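Local structure of terminase, large subunit (Enterobacteria phage P22, 4DKW) at residues Ala57-Lys62 / Asp170-Ala175; Gly139-Phe144 / Glu148-Glu153. The protein drives ATP-powered translocation of viral DNA into empty capsids and, through the C-terminal nuclease domain described here, cuts the genome to start and end packaging. All blocks are in the same frame, centred on the assembly; numbering follows the deposited sequence.

Contact 1: Ala57-Lys62 / Asp170-Ala175; sequences ARVWKK and DDVLDA. With MG (magnesium ion), chain E.
Val59 and Val172 meet tip to tip where the strand 57-62 passes the first turn of the helix 171-175, with Val59 CG1 3.7 Å from Val172 CG2. This is the close-packed half of the contact. Val172 sets both its methyls against the strand: CG1 lies 4.0 Å from Val59 CG2, while CG2 also receives Lys61 CD at 3.9 Å, the lysine chain crossing the valine at about a right angle. Phe150 touches Val172 and Pro149 touches Val59, both from the helix 148-156. Lys61 CG is anti to the backbone N (chi1 178°), and every later torsion is extended as well, which carries the amine past Val172 to the first residue of the helix. Strand and helix belong to the RNase H-like fold of the terminase nuclease, in which Asp33, at the end of an inner strand, and Asp171, at the start of a helix, bind the magnesium. Toward Asp171 the contact grows looser and more polar. Asp171 divides its carboxylate: OD1 binds the magnesium ion at 2.3 Å, alongside two waters and Asp33, and OD2 looks to Lys61. That second link is a long salt bridge, 3.8 Å from Lys61 NZ to Asp171 OD2; the stronger partner of the amine is Glu153. The positive charge may nonetheless offset some of the negative charge crowded around the metal.

Contact 2: Gly139-Phe144 / Glu148-Glu153; sequences GRFKVF and EPFFEE
Val143 fits against two consecutive aromatic rings of the helix 148-153, with CG2 on Phe150, CB on Phe151, and CG1 touching both. Its CG2 lies over a face of the Phe150 ring, 3.8 Å from the centroid and 20° off the normal, a CH-pi contact displaced toward the rim. Val143 CB approaches Phe151 CZ to 3.6 Å, and CG1, aimed at the rings by its position anti to the backbone N (chi1 -179°), reaches Phe151 CE2 at the same distance of 3.6 Å. The two rings also brace each other: Phe151 turns CD1 to the edge of the Phe150 ring, while Phe150 CD2 stands above a face of Phe151. At the far end of Phe150, CZ comes to the edge of the Phe141 ring, 3.9 Å from Phe141 CE2; the two side chains arrive from opposite directions. Phe144 contributes its carbonyl, O lying near the plane of the Phe151 ring at its edge, 3.9 Å from CE2. A second shell surrounds this cluster. Leu135 and Met136 of the helix 125-137 pack on Phe141, Ile15 touches both Phe150 and Phe151, and Lys16 makes a cation-pi contact with Phe151. Backbone bonds from Lys142 to the strand 53-62 and from Val143 to Ile15 and Cys17 fix the strand between two neighbours. Such an apolar seam is consistent with the RNase H-like alpha/beta fold, where helices pack on a central mixed sheet.

The two contacts, with centres about 10 Å apart, meet through the helix 148-156, which packs on the sheet in contact 2 and turns Glu153 toward contact 1. Glu153 OE2 forms a salt bridge with Lys61 NZ, modelled unusually short at 2.5 Å, and accepts a hydrogen bond from Val172 N; OE1 takes a probable one from Leu173 N at 2.9 Å, so one carboxylate ties the strand 53-62 to the start of the helix 171-181. Strands 53-62 and 141-144 are neighbours in the same sheet. The side chain of Phe150 is about 10 Å from that of Asp171 and about 13 Å from a bound magnesium ion. Glu153, which touches Asp171, is probably a second-shell residue of the metal site.

Contact 1: Ala57-Lys62 / Asp170-Ala175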
# COMPACT_ATOMS: atom_id res chain seq x y z
N ALA A 57 5.85 4.73 5.25
CA ALA A 57 6.14 6.06 5.79
C ALA A 57 4.95 7.03 5.81
O ALA A 57 4.91 7.93 6.65
CB ALA A 57 7.31 6.68 5.02
N ARG A 58 4.01 6.87 4.89
CA ARG A 58 2.84 7.75 4.84
C ARG A 58 1.59 6.93 4.56
O ARG A 58 1.62 6.01 3.75
CB ARG A 58 2.99 8.82 3.75
CG ARG A 58 4.29 9.61 3.77
CD ARG A 58 4.24 10.69 4.81
NE ARG A 58 5.37 11.61 4.68
CZ ARG A 58 6.52 11.49 5.34
NH1 ARG A 58 6.71 10.48 6.18
NH2 ARG A 58 7.48 12.39 5.15
N VAL A 59 0.50 7.25 5.25
CA VAL A 59 -0.79 6.59 5.08
C VAL A 59 -1.93 7.59 5.15
O VAL A 59 -1.97 8.42 6.07
CB VAL A 59 -1.02 5.51 6.16
CG1 VAL A 59 -2.48 5.13 6.21
CG2 VAL A 59 -0.15 4.29 5.89
N TRP A 60 -2.83 7.52 4.18
CA TRP A 60 -4.05 8.33 4.19
C TRP A 60 -5.21 7.42 3.82
O TRP A 60 -5.16 6.70 2.82
CB TRP A 60 -3.92 9.51 3.23
CG TRP A 60 -5.17 10.37 3.11
CD1 TRP A 60 -5.57 11.36 3.96
CD2 TRP A 60 -6.16 10.32 2.07
NE1 TRP A 60 -6.75 11.92 3.52
CE2 TRP A 60 -7.13 11.30 2.36
CE3 TRP A 60 -6.32 9.53 0.92
CZ2 TRP A 60 -8.24 11.51 1.55
CZ3 TRP A 60 -7.43 9.74 0.12
CH2 TRP A 60 -8.38 10.73 0.43
N LYS A 61 -6.26 7.45 4.63
CA LYS A 61 -7.42 6.59 4.42
C LYS A 61 -8.70 7.38 4.65
O LYS A 61 -8.85 8.03 5.69
CB LYS A 61 -7.36 5.41 5.38
CG LYS A 61 -8.54 4.46 5.31
CD LYS A 61 -8.35 3.30 6.27
CE LYS A 61 -9.56 2.38 6.25
NZ LYS A 61 -9.30 1.15 7.02
N LYS A 62 -9.62 7.35 3.68
CA LYS A 62 -10.83 8.14 3.78
C LYS A 62 -11.97 7.66 2.87
O LYS A 62 -11.75 7.32 1.71
CB LYS A 62 -10.55 9.62 3.50
CG LYS A 62 -11.32 10.56 4.42
CD LYS A 62 -11.17 12.00 4.01
CE LYS A 62 -11.77 12.93 5.05
NZ LYS A 62 -13.23 12.68 5.27
N ASP A 170 -9.24 -3.49 5.02
CA ASP A 170 -7.97 -3.91 4.43
C ASP A 170 -7.51 -3.03 3.28
O ASP A 170 -6.74 -3.46 2.43
CB ASP A 170 -8.06 -5.37 3.98
CG ASP A 170 -9.11 -5.60 2.92
OD1 ASP A 170 -9.87 -4.66 2.62
OD2 ASP A 170 -9.18 -6.73 2.39
N ASP A 171 -7.96 -1.78 3.27
CA ASP A 171 -7.61 -0.83 2.22
C ASP A 171 -6.14 -0.37 2.26
O ASP A 171 -5.46 -0.37 1.24
CB ASP A 171 -8.56 0.36 2.27
CG ASP A 171 -10.01 -0.07 2.44
OD1 ASP A 171 -10.58 -0.64 1.47
OD2 ASP A 171 -10.56 0.13 3.54
N VAL A 172 -5.67 0.05 3.44
CA VAL A 172 -4.25 0.36 3.66
C VAL A 172 -3.37 -0.89 3.44
O VAL A 172 -2.29 -0.80 2.84
CB VAL A 172 -4.01 0.97 5.07
CG1 VAL A 172 -2.50 1.12 5.36
CG2 VAL A 172 -4.72 2.31 5.19
N LEU A 173 -3.84 -2.04 3.90
CA LEU A 173 -3.12 -3.30 3.72
C LEU A 173 -2.97 -3.63 2.23
O LEU A 173 -1.88 -3.96 1.76
CB LEU A 173 -3.81 -4.44 4.47
CG LEU A 173 -3.77 -4.33 6.00
CD1 LEU A 173 -4.63 -5.40 6.66
CD2 LEU A 173 -2.33 -4.42 6.52
N ASP A 174 -4.07 -3.53 1.49
CA ASP A 174 -4.03 -3.76 0.05
C ASP A 174 -3.07 -2.82 -0.66
O ASP A 174 -2.21 -3.26 -1.43
CB ASP A 174 -5.43 -3.62 -0.55
CG ASP A 174 -6.32 -4.80 -0.26
OD1 ASP A 174 -5.82 -5.83 0.25
OD2 ASP A 174 -7.52 -4.71 -0.55
N ALA A 175 -3.23 -1.52 -0.41
CA ALA A 175 -2.34 -0.51 -0.97
C ALA A 175 -0.87 -0.82 -0.65
O ALA A 175 -0.02 -0.77 -1.55
CB ALA A 175 -2.71 0.88 -0.45
MG MG E . -10.56 -1.50 -0.69
O HOH W 1 -10.50 -1.87 -2.65
O HOH W 2 -12.50 -2.10 0.04

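Contact 2: Gly139-Phe144 / Glu148-Glu153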
# COMPACT_ATOMS: atom_id res chain seq x y z
N GLY A 139 12.51 -8.54 10.66
CA GLY A 139 12.81 -7.16 11.04
C GLY A 139 13.03 -6.24 9.83
O GLY A 139 13.67 -5.19 9.94
N ARG A 140 12.48 -6.62 8.68
CA ARG A 140 12.72 -5.87 7.44
C ARG A 140 11.49 -5.19 6.88
O ARG A 140 11.48 -4.77 5.72
CB ARG A 140 13.36 -6.78 6.39
CG ARG A 140 14.70 -7.34 6.87
CD ARG A 140 15.59 -7.84 5.73
NE ARG A 140 15.11 -9.08 5.14
CZ ARG A 140 14.65 -9.19 3.90
NH1 ARG A 140 14.62 -8.13 3.11
NH2 ARG A 140 14.24 -10.37 3.44
N PHE A 141 10.45 -5.07 7.71
CA PHE A 141 9.26 -4.31 7.36
C PHE A 141 8.88 -3.50 8.57
O PHE A 141 8.53 -4.07 9.60
CB PHE A 141 8.09 -5.20 6.90
CG PHE A 141 6.87 -4.42 6.51
CD1 PHE A 141 6.73 -3.92 5.22
CD2 PHE A 141 5.86 -4.16 7.44
CE1 PHE A 141 5.61 -3.17 4.86
CE2 PHE A 141 4.74 -3.42 7.09
CZ PHE A 141 4.61 -2.93 5.79
N LYS A 142 8.95 -2.18 8.43
CA LYS A 142 8.63 -1.26 9.52
C LYS A 142 7.51 -0.31 9.10
O LYS A 142 7.37 0.03 7.91
CB LYS A 142 9.88 -0.45 9.91
CG LYS A 142 11.09 -1.28 10.26
CD LYS A 142 10.88 -2.01 11.58
CE LYS A 142 12.06 -2.91 11.91
NZ LYS A 142 11.65 -3.96 12.88
N VAL A 143 6.70 0.11 10.08
CA VAL A 143 5.66 1.11 9.87
C VAL A 143 5.89 2.29 10.81
O VAL A 143 6.06 2.08 12.01
CB VAL A 143 4.25 0.50 10.11
CG1 VAL A 143 3.13 1.53 9.86
CG2 VAL A 143 4.07 -0.72 9.23
N PHE A 144 5.92 3.51 10.27
CA PHE A 144 6.06 4.70 11.11
C PHE A 144 4.93 4.72 12.13
O PHE A 144 3.79 4.39 11.79
CB PHE A 144 5.99 5.98 10.27
CG PHE A 144 7.26 6.30 9.52
CD1 PHE A 144 8.26 5.35 9.36
CD2 PHE A 144 7.45 7.57 8.99
CE1 PHE A 144 9.44 5.66 8.67
CE2 PHE A 144 8.61 7.89 8.31
CZ PHE A 144 9.61 6.94 8.15
N GLU A 148 -1.19 5.30 11.94
CA GLU A 148 -2.16 4.53 12.72
C GLU A 148 -3.22 3.73 11.93
O GLU A 148 -3.58 2.62 12.35
CB GLU A 148 -2.84 5.43 13.77
CG GLU A 148 -3.81 4.69 14.70
CD GLU A 148 -3.13 3.64 15.58
OE1 GLU A 148 -1.90 3.68 15.76
OE2 GLU A 148 -3.86 2.75 16.09
N PRO A 149 -3.73 4.25 10.79
CA PRO A 149 -4.68 3.43 10.04
C PRO A 149 -4.13 2.07 9.59
O PRO A 149 -4.93 1.15 9.38
CB PRO A 149 -5.02 4.29 8.81
CG PRO A 149 -4.83 5.68 9.28
CD PRO A 149 -3.65 5.62 10.23
N PHE A 150 -2.81 1.93 9.44
CA PHE A 150 -2.23 0.62 9.16
C PHE A 150 -2.45 -0.33 10.33
O PHE A 150 -2.84 -1.47 10.14
CB PHE A 150 -0.73 0.70 8.89
CG PHE A 150 -0.08 -0.65 8.75
CD1 PHE A 150 -0.01 -1.27 7.51
CD2 PHE A 150 0.44 -1.32 9.86
CE1 PHE A 150 0.57 -2.53 7.37
CE2 PHE A 150 1.01 -2.58 9.73
CZ PHE A 150 1.08 -3.18 8.48
N PHE A 151 -2.16 0.14 11.53
CA PHE A 151 -2.23 -0.72 12.71
C PHE A 151 -3.66 -1.12 13.05
O PHE A 151 -3.92 -2.24 13.52
CB PHE A 151 -1.52 -0.06 13.90
CG PHE A 151 -0.04 0.04 13.71
CD1 PHE A 151 0.75 -1.11 13.73
CD2 PHE A 151 0.57 1.27 13.47
CE1 PHE A 151 2.12 -1.04 13.54
CE2 PHE A 151 1.94 1.35 13.28
CZ PHE A 151 2.71 0.20 13.32
N GLU A 152 -4.60 -0.21 12.80
CA GLU A 152 -6.02 -0.50 12.97
C GLU A 152 -6.46 -1.70 12.14
O GLU A 152 -7.23 -2.53 12.61
CB GLU A 152 -6.86 0.72 12.61
CG GLU A 152 -6.64 1.91 13.53
CD GLU A 152 -7.46 3.13 13.13
OE1 GLU A 152 -7.97 3.17 11.99
OE2 GLU A 152 -7.59 4.06 13.97
N GLU A 153 -5.97 -1.77 10.91
CA GLU A 153 -6.29 -2.88 10.00
C GLU A 153 -5.49 -4.14 10.34
O GLU A 153 -6.02 -5.25 10.33
CB GLU A 153 -6.02 -2.48 8.55
CG GLU A 153 -6.82 -1.26 8.06
CD GLU A 153 -6.72 -1.08 6.55
OE1 GLU A 153 -5.97 -1.85 5.92
OE2 GLU A 153 -7.40 -0.18 6.00